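Long-range contacts in uncharacterized protein (Bacteroides eggerthii DSM 20697, PDB 4ECO), which is of unknown function but carries a leucine-rich repeat solenoid and probably serves in protein binding: residues Leu592-Asn597 and Lys622-Arg627; Ile578-Glu583 and Asn599-Leu604. All coordinates share one frame; numbering follows the deposited sequence.

Interaction 1 (Leu592-Asn597 and Lys622-Arg627); sequences LDIKDN and KTQDIR
Gln624 reaches across to Ile594 and Asn597 and donates both hydrogens of its amide nitrogen to their backbone. Gln624 NE2 lies 2.9 Å from Ile594 O, with a nearly straight N-H...O angle of 173°. The same Gln624 NE2 is 2.9 Å from Asn597 O, which it meets from above the carbonyl plane. Both acceptors sit close to the plane of the Gln624 amide. The chain is extended beyond CG (chi2 -178°), which carries the amide across to the turn. Its OE1 accepts from the backbone N of Asp621, and the amide is thereby fixed against a flip. Asn597 ND2 donates to Ile594 O as well, at 3.0 Å, from the opposite face of that carbonyl. A leucine in place of Gln624 would probably leave Asn597 O without this donor and the turn less firmly tied.

The apolar part is small. Ile594 and Ile626 meet tip to tip, CD1 to CD1, at 4.2 Å. Ile602 touches both of these side chains.

An Asx turn at Asp593 leads the chain out of strand 591-593. That strand pairs in parallel with strands 570-572 and 617-619 of the leucine-rich repeat solenoid, while strand 625-627 pairs with strand 601-603.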
loop_
_atom_site.group_PDB
_atom_site.type_symbol
_atom_site.label_atom_id
_atom_site.label_comp_id
_atom_site.label_asym_id
_atom_site.label_seq_id
_atom_site.Cartn_x
_atom_site.Cartn_y
_atom_site.Cartn_z
ATOM N N LEU A 592 -26.011 -10.561 -20.735
ATOM C CA LEU A 592 -26.291 -11.984 -20.580
ATOM C C LEU A 592 -25.227 -12.831 -21.252
ATOM O O LEU A 592 -25.004 -12.735 -22.463
ATOM C CB LEU A 592 -27.683 -12.309 -21.153
ATOM C CG LEU A 592 -28.159 -13.764 -21.164
ATOM C CD1 LEU A 592 -28.456 -14.293 -19.742
ATOM C CD2 LEU A 592 -29.406 -13.871 -21.993
ATOM N N ASP A 593 -24.565 -13.653 -20.440
ATOM C CA ASP A 593 -23.565 -14.604 -20.901
ATOM C C ASP A 593 -24.159 -15.987 -20.859
ATOM O O ASP A 593 -24.415 -16.513 -19.771
ATOM C CB ASP A 593 -22.264 -14.534 -20.071
ATOM C CG ASP A 593 -21.365 -15.755 -20.242
ATOM O OD1 ASP A 593 -21.119 -16.160 -21.402
ATOM O OD2 ASP A 593 -20.967 -16.337 -19.222
ATOM N N ILE A 594 -24.402 -16.561 -22.045
ATOM C CA ILE A 594 -24.916 -17.920 -22.190
ATOM C C ILE A 594 -23.934 -18.743 -23.025
ATOM O O ILE A 594 -24.251 -19.873 -23.399
ATOM C CB ILE A 594 -26.349 -17.950 -22.807
ATOM C CG1 ILE A 594 -26.403 -17.227 -24.191
ATOM C CG2 ILE A 594 -27.405 -17.434 -21.810
ATOM C CD1 ILE A 594 -27.601 -17.530 -25.054
ATOM N N LYS A 595 -22.759 -18.165 -23.336
ATOM C CA LYS A 595 -21.753 -18.750 -24.224
ATOM C C LYS A 595 -21.275 -20.085 -23.690
ATOM O O LYS A 595 -21.167 -20.256 -22.483
ATOM C CB LYS A 595 -20.574 -17.790 -24.444
ATOM C CG LYS A 595 -19.747 -18.114 -25.675
ATOM C CD LYS A 595 -18.739 -17.010 -25.994
ATOM C CE LYS A 595 -17.801 -17.345 -27.138
ATOM N NZ LYS A 595 -18.509 -17.446 -28.443
ATOM N N ASP A 596 -21.051 -21.047 -24.606
ATOM C CA ASP A 596 -20.591 -22.405 -24.319
ATOM C C ASP A 596 -21.624 -23.133 -23.431
ATOM O O ASP A 596 -21.375 -23.456 -22.275
ATOM C CB ASP A 596 -19.176 -22.407 -23.698
ATOM C CG ASP A 596 -18.564 -23.777 -23.469
ATOM O OD1 ASP A 596 -18.979 -24.740 -24.152
ATOM O OD2 ASP A 596 -17.665 -23.886 -22.612
ATOM N N ASN A 597 -22.802 -23.355 -24.004
ATOM C CA ASN A 597 -23.935 -24.113 -23.458
ATOM C C ASN A 597 -24.505 -24.807 -24.670
ATOM O O ASN A 597 -25.491 -24.347 -25.246
ATOM C CB ASN A 597 -24.932 -23.195 -22.717
ATOM C CG ASN A 597 -24.579 -22.894 -21.286
ATOM O OD1 ASN A 597 -24.659 -23.752 -20.418
ATOM N ND2 ASN A 597 -24.294 -21.639 -20.985
ATOM N N LYS A 622 -22.879 -19.045 -32.330
ATOM C CA LYS A 622 -23.837 -19.091 -33.458
ATOM C C LYS A 622 -24.373 -20.512 -33.659
ATOM O O LYS A 622 -25.420 -20.683 -34.278
ATOM C CB LYS A 622 -23.199 -18.553 -34.745
ATOM C CG LYS A 622 -22.848 -17.068 -34.639
ATOM C CD LYS A 622 -22.170 -16.512 -35.871
ATOM C CE LYS A 622 -21.797 -15.056 -35.670
ATOM N NZ LYS A 622 -21.003 -14.505 -36.806
ATOM N N THR A 623 -23.717 -21.516 -33.048
ATOM C CA THR A 623 -24.108 -22.932 -33.086
ATOM C C THR A 623 -25.198 -23.258 -32.047
ATOM O O THR A 623 -25.732 -24.367 -32.068
ATOM C CB THR A 623 -22.878 -23.841 -32.850
ATOM O OG1 THR A 623 -22.083 -23.315 -31.781
ATOM C CG2 THR A 623 -22.034 -23.999 -34.086
ATOM N N GLN A 624 -25.501 -22.323 -31.122
ATOM C CA GLN A 624 -26.500 -22.556 -30.075
ATOM C C GLN A 624 -27.902 -22.421 -30.645
ATOM O O GLN A 624 -28.096 -21.682 -31.617
ATOM C CB GLN A 624 -26.304 -21.596 -28.883
ATOM C CG GLN A 624 -25.009 -21.825 -28.113
ATOM C CD GLN A 624 -24.842 -20.917 -26.922
ATOM O OE1 GLN A 624 -24.533 -19.717 -27.039
ATOM N NE2 GLN A 624 -24.952 -21.497 -25.745
ATOM N N ASP A 625 -28.879 -23.136 -30.047
ATOM C CA ASP A 625 -30.281 -23.087 -30.460
ATOM C C ASP A 625 -30.960 -21.831 -29.853
ATOM O O ASP A 625 -31.717 -21.906 -28.866
ATOM C CB ASP A 625 -31.003 -24.390 -30.066
ATOM C CG ASP A 625 -32.492 -24.431 -30.355
ATOM O OD1 ASP A 625 -32.936 -23.750 -31.321
ATOM O OD2 ASP A 625 -33.222 -25.136 -29.611
ATOM N N ILE A 626 -30.669 -20.670 -30.470
ATOM C CA ILE A 626 -31.205 -19.365 -30.092
ATOM C C ILE A 626 -32.361 -19.001 -31.054
ATOM O O ILE A 626 -32.180 -18.973 -32.276
ATOM C CB ILE A 626 -30.080 -18.309 -30.082
ATOM C CG1 ILE A 626 -29.070 -18.597 -28.950
ATOM C CG2 ILE A 626 -30.648 -16.900 -29.971
ATOM C CD1 ILE A 626 -27.642 -18.152 -29.205
ATOM N N ARG A 627 -33.549 -18.749 -30.493
ATOM C CA ARG A 627 -34.720 -18.388 -31.282
ATOM C C ARG A 627 -35.047 -16.897 -31.123
ATOM O O ARG A 627 -34.700 -16.282 -30.112
ATOM C CB ARG A 627 -35.942 -19.256 -30.884
ATOM C CG ARG A 627 -35.849 -20.736 -31.304
ATOM C CD ARG A 627 -35.910 -21.712 -30.133
ATOM N NE ARG A 627 -35.724 -23.104 -30.567
ATOM C CZ ARG A 627 -36.707 -23.973 -30.802
ATOM N NH1 ARG A 627 -37.976 -23.618 -30.629
ATOM N NH2 ARG A 627 -36.429 -25.208 -31.199
#

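Interaction 2 (Ile578-Glu583 and Asn599-Leu604); sequences IRKVNE and NISIDL
Val581 packs against Ile600 and Ile602 on the buried side of two roughly parallel backbones. Val581 CG1 lies alongside Ile602, 3.9 Å from Ile602 CG1. Its CG2 branch meets Ile600 CG1 at an oblique crossing. The Ile600 CG1 branch is anti to the backbone N (chi1 -157°), and its CD1 ends 4.0 Å from Ile578 CG2. Two backbone bonds hold this part in register, forming a single beta bridge between Lys580 and Ser601. Ser601 N donates to Arg579 O at 2.9 Å, and Val581 N donates to Ser601 O at 2.8 Å.

The outer side is looser. Arg579 and Asn599 lie side by side, their guanidinium and amide planes 17° apart. Asn599 ND2 stands 3.4 Å from Arg579 NH1, over one guanidinium face, and the two do not bond. Asp577 takes both groups instead, one on each carboxylate oxygen. Water bridges Ile578 O to Asn599 N at one end. At the other, a second water links Val581 O and Glu583 O to Asp603 N.

The chemistry implies a short parallel pairing, one bridge long, between the loop 578-583 and strand 601-603 on the outer side of the solenoid. Aliphatic side chains pack on its buried face, and water replaces direct backbone bonds where the chains part.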
loop_
_atom_site.group_PDB
_atom_site.type_symbol
_atom_site.label_atom_id
_atom_site.label_comp_id
_atom_site.label_asym_id
_atom_site.label_seq_id
_atom_site.Cartn_x
_atom_site.Cartn_y
_atom_site.Cartn_z
ATOM N N ILE A 578 -26.655 -25.890 -19.728
ATOM C CA ILE A 578 -28.030 -25.419 -19.659
ATOM C C ILE A 578 -28.784 -25.968 -20.874
ATOM O O ILE A 578 -28.239 -26.020 -21.977
ATOM C CB ILE A 578 -28.135 -23.865 -19.529
ATOM C CG1 ILE A 578 -27.306 -23.329 -18.336
ATOM C CG2 ILE A 578 -29.602 -23.370 -19.463
ATOM C CD1 ILE A 578 -27.561 -23.953 -16.916
ATOM N N ARG A 579 -30.011 -26.444 -20.626
ATOM C CA ARG A 579 -30.878 -27.057 -21.615
ATOM C C ARG A 579 -32.009 -26.099 -22.009
ATOM O O ARG A 579 -31.728 -25.041 -22.560
ATOM C CB ARG A 579 -31.431 -28.393 -21.086
ATOM C CG ARG A 579 -30.391 -29.365 -20.545
ATOM C CD ARG A 579 -29.396 -29.810 -21.586
ATOM N NE ARG A 579 -28.404 -30.721 -21.020
ATOM C CZ ARG A 579 -27.911 -31.780 -21.653
ATOM N NH1 ARG A 579 -28.313 -32.074 -22.887
ATOM N NH2 ARG A 579 -27.017 -32.556 -21.060
ATOM N N LYS A 580 -33.263 -26.461 -21.740
ATOM C CA LYS A 580 -34.425 -25.676 -22.147
ATOM C C LYS A 580 -34.670 -24.509 -21.181
ATOM O O LYS A 580 -34.766 -24.692 -19.957
ATOM C CB LYS A 580 -35.683 -26.583 -22.264
ATOM C CG LYS A 580 -37.025 -25.917 -22.619
ATOM C CD LYS A 580 -37.165 -25.442 -24.072
ATOM C CE LYS A 580 -38.612 -25.211 -24.476
ATOM N NZ LYS A 580 -39.284 -24.120 -23.703
ATOM N N VAL A 581 -34.786 -23.305 -21.786
ATOM C CA VAL A 581 -35.091 -22.032 -21.149
ATOM C C VAL A 581 -36.517 -21.684 -21.600
ATOM O O VAL A 581 -36.738 -21.394 -22.784
ATOM C CB VAL A 581 -34.035 -20.940 -21.474
ATOM C CG1 VAL A 581 -34.366 -19.627 -20.777
ATOM C CG2 VAL A 581 -32.632 -21.398 -21.092
ATOM N N ASN A 582 -37.491 -21.798 -20.674
ATOM C CA ASN A 582 -38.909 -21.606 -20.991
ATOM C C ASN A 582 -39.261 -20.143 -21.143
ATOM O O ASN A 582 -39.849 -19.797 -22.161
ATOM C CB ASN A 582 -39.839 -22.263 -19.940
ATOM C CG ASN A 582 -39.779 -23.780 -19.864
ATOM O OD1 ASN A 582 -39.668 -24.496 -20.877
ATOM N ND2 ASN A 582 -39.891 -24.312 -18.652
ATOM N N GLU A 583 -38.962 -19.300 -20.135
ATOM C CA GLU A 583 -39.264 -17.859 -20.154
ATOM C C GLU A 583 -38.476 -17.131 -21.245
ATOM O O GLU A 583 -37.302 -17.436 -21.470
ATOM C CB GLU A 583 -38.956 -17.205 -18.781
ATOM C CG GLU A 583 -37.510 -17.349 -18.285
ATOM C CD GLU A 583 -37.266 -17.019 -16.825
ATOM O OE1 GLU A 583 -38.037 -16.219 -16.250
ATOM O OE2 GLU A 583 -36.286 -17.549 -16.257
ATOM N N ASN A 599 -26.204 -27.306 -25.449
ATOM C CA ASN A 599 -27.521 -27.940 -25.537
ATOM C C ASN A 599 -28.646 -27.006 -25.078
ATOM O O ASN A 599 -29.752 -27.484 -24.799
ATOM C CB ASN A 599 -27.536 -29.232 -24.725
ATOM C CG ASN A 599 -26.484 -30.206 -25.194
ATOM O OD1 ASN A 599 -26.439 -30.597 -26.367
ATOM N ND2 ASN A 599 -25.566 -30.554 -24.309
ATOM N N ILE A 600 -28.379 -25.675 -25.064
ATOM C CA ILE A 600 -29.336 -24.650 -24.648
ATOM C C ILE A 600 -30.431 -24.499 -25.719
ATOM O O ILE A 600 -30.207 -24.793 -26.894
ATOM C CB ILE A 600 -28.631 -23.284 -24.322
ATOM C CG1 ILE A 600 -29.483 -22.416 -23.362
ATOM C CG2 ILE A 600 -28.223 -22.513 -25.585
ATOM C CD1 ILE A 600 -28.788 -21.219 -22.717
ATOM N N SER A 601 -31.623 -24.081 -25.275
ATOM C CA SER A 601 -32.798 -23.762 -26.087
ATOM C C SER A 601 -33.423 -22.538 -25.425
ATOM O O SER A 601 -34.062 -22.660 -24.373
ATOM C CB SER A 601 -33.736 -24.959 -26.198
ATOM O OG SER A 601 -34.700 -24.763 -27.223
ATOM N N ILE A 602 -33.100 -21.337 -25.979
ATOM C CA ILE A 602 -33.468 -20.020 -25.450
ATOM C C ILE A 602 -34.097 -19.129 -26.552
ATOM O O ILE A 602 -33.653 -19.132 -27.707
ATOM C CB ILE A 602 -32.200 -19.364 -24.812
ATOM C CG1 ILE A 602 -32.530 -18.175 -23.886
ATOM C CG2 ILE A 602 -31.081 -19.062 -25.829
ATOM C CD1 ILE A 602 -31.409 -17.838 -22.850
ATOM N N ASP A 603 -35.155 -18.385 -26.166
ATOM C CA ASP A 603 -35.909 -17.441 -26.992
ATOM C C ASP A 603 -35.494 -16.008 -26.630
ATOM O O ASP A 603 -35.810 -15.525 -25.538
ATOM C CB ASP A 603 -37.420 -17.661 -26.777
ATOM C CG ASP A 603 -38.336 -16.916 -27.742
ATOM O OD1 ASP A 603 -37.913 -15.874 -28.276
ATOM O OD2 ASP A 603 -39.495 -17.369 -27.939
ATOM N N LEU A 604 -34.805 -15.327 -27.545
ATOM C CA LEU A 604 -34.313 -13.963 -27.327
ATOM C C LEU A 604 -35.122 -12.916 -28.133
ATOM O O LEU A 604 -34.605 -11.833 -28.457
ATOM C CB LEU A 604 -32.822 -13.888 -27.698
ATOM C CG LEU A 604 -31.859 -14.775 -26.920
ATOM C CD1 LEU A 604 -30.440 -14.518 -27.343
ATOM C CD2 LEU A 604 -31.946 -14.522 -25.449
HETATM O O HOH W 1 -25.830 -27.182 -22.729
HETATM O O HOH W 2 -36.391 -18.763 -23.566
#

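In the fold
Interactions 1 and 2 lie with their centres about 9 Å apart, near the C-terminal end of the solenoid. Their segments alternate along the chain, so the two contacts interlock. Strands 601-603 and 625-627 join them: Arg627 N is 2.8 Å from Ile602 O, and Arg627 O is 2.7 Å from Leu604 N, both probable hydrogen bonds. Gln624 NE2 of interaction 1 packs 3.4 Å from Ile600 CG2 of interaction 2. Asn597 OD1 accepts from Ile578 N, and Asp625 OD2 bonds to Ser601 OG. Together the contacts tie the loop after strand 570-572, the turn after strand 591-593, and the paired strands 601-603 and 625-627. The sodium site at Glu117 and Ser192 belongs to a distant part of the chain.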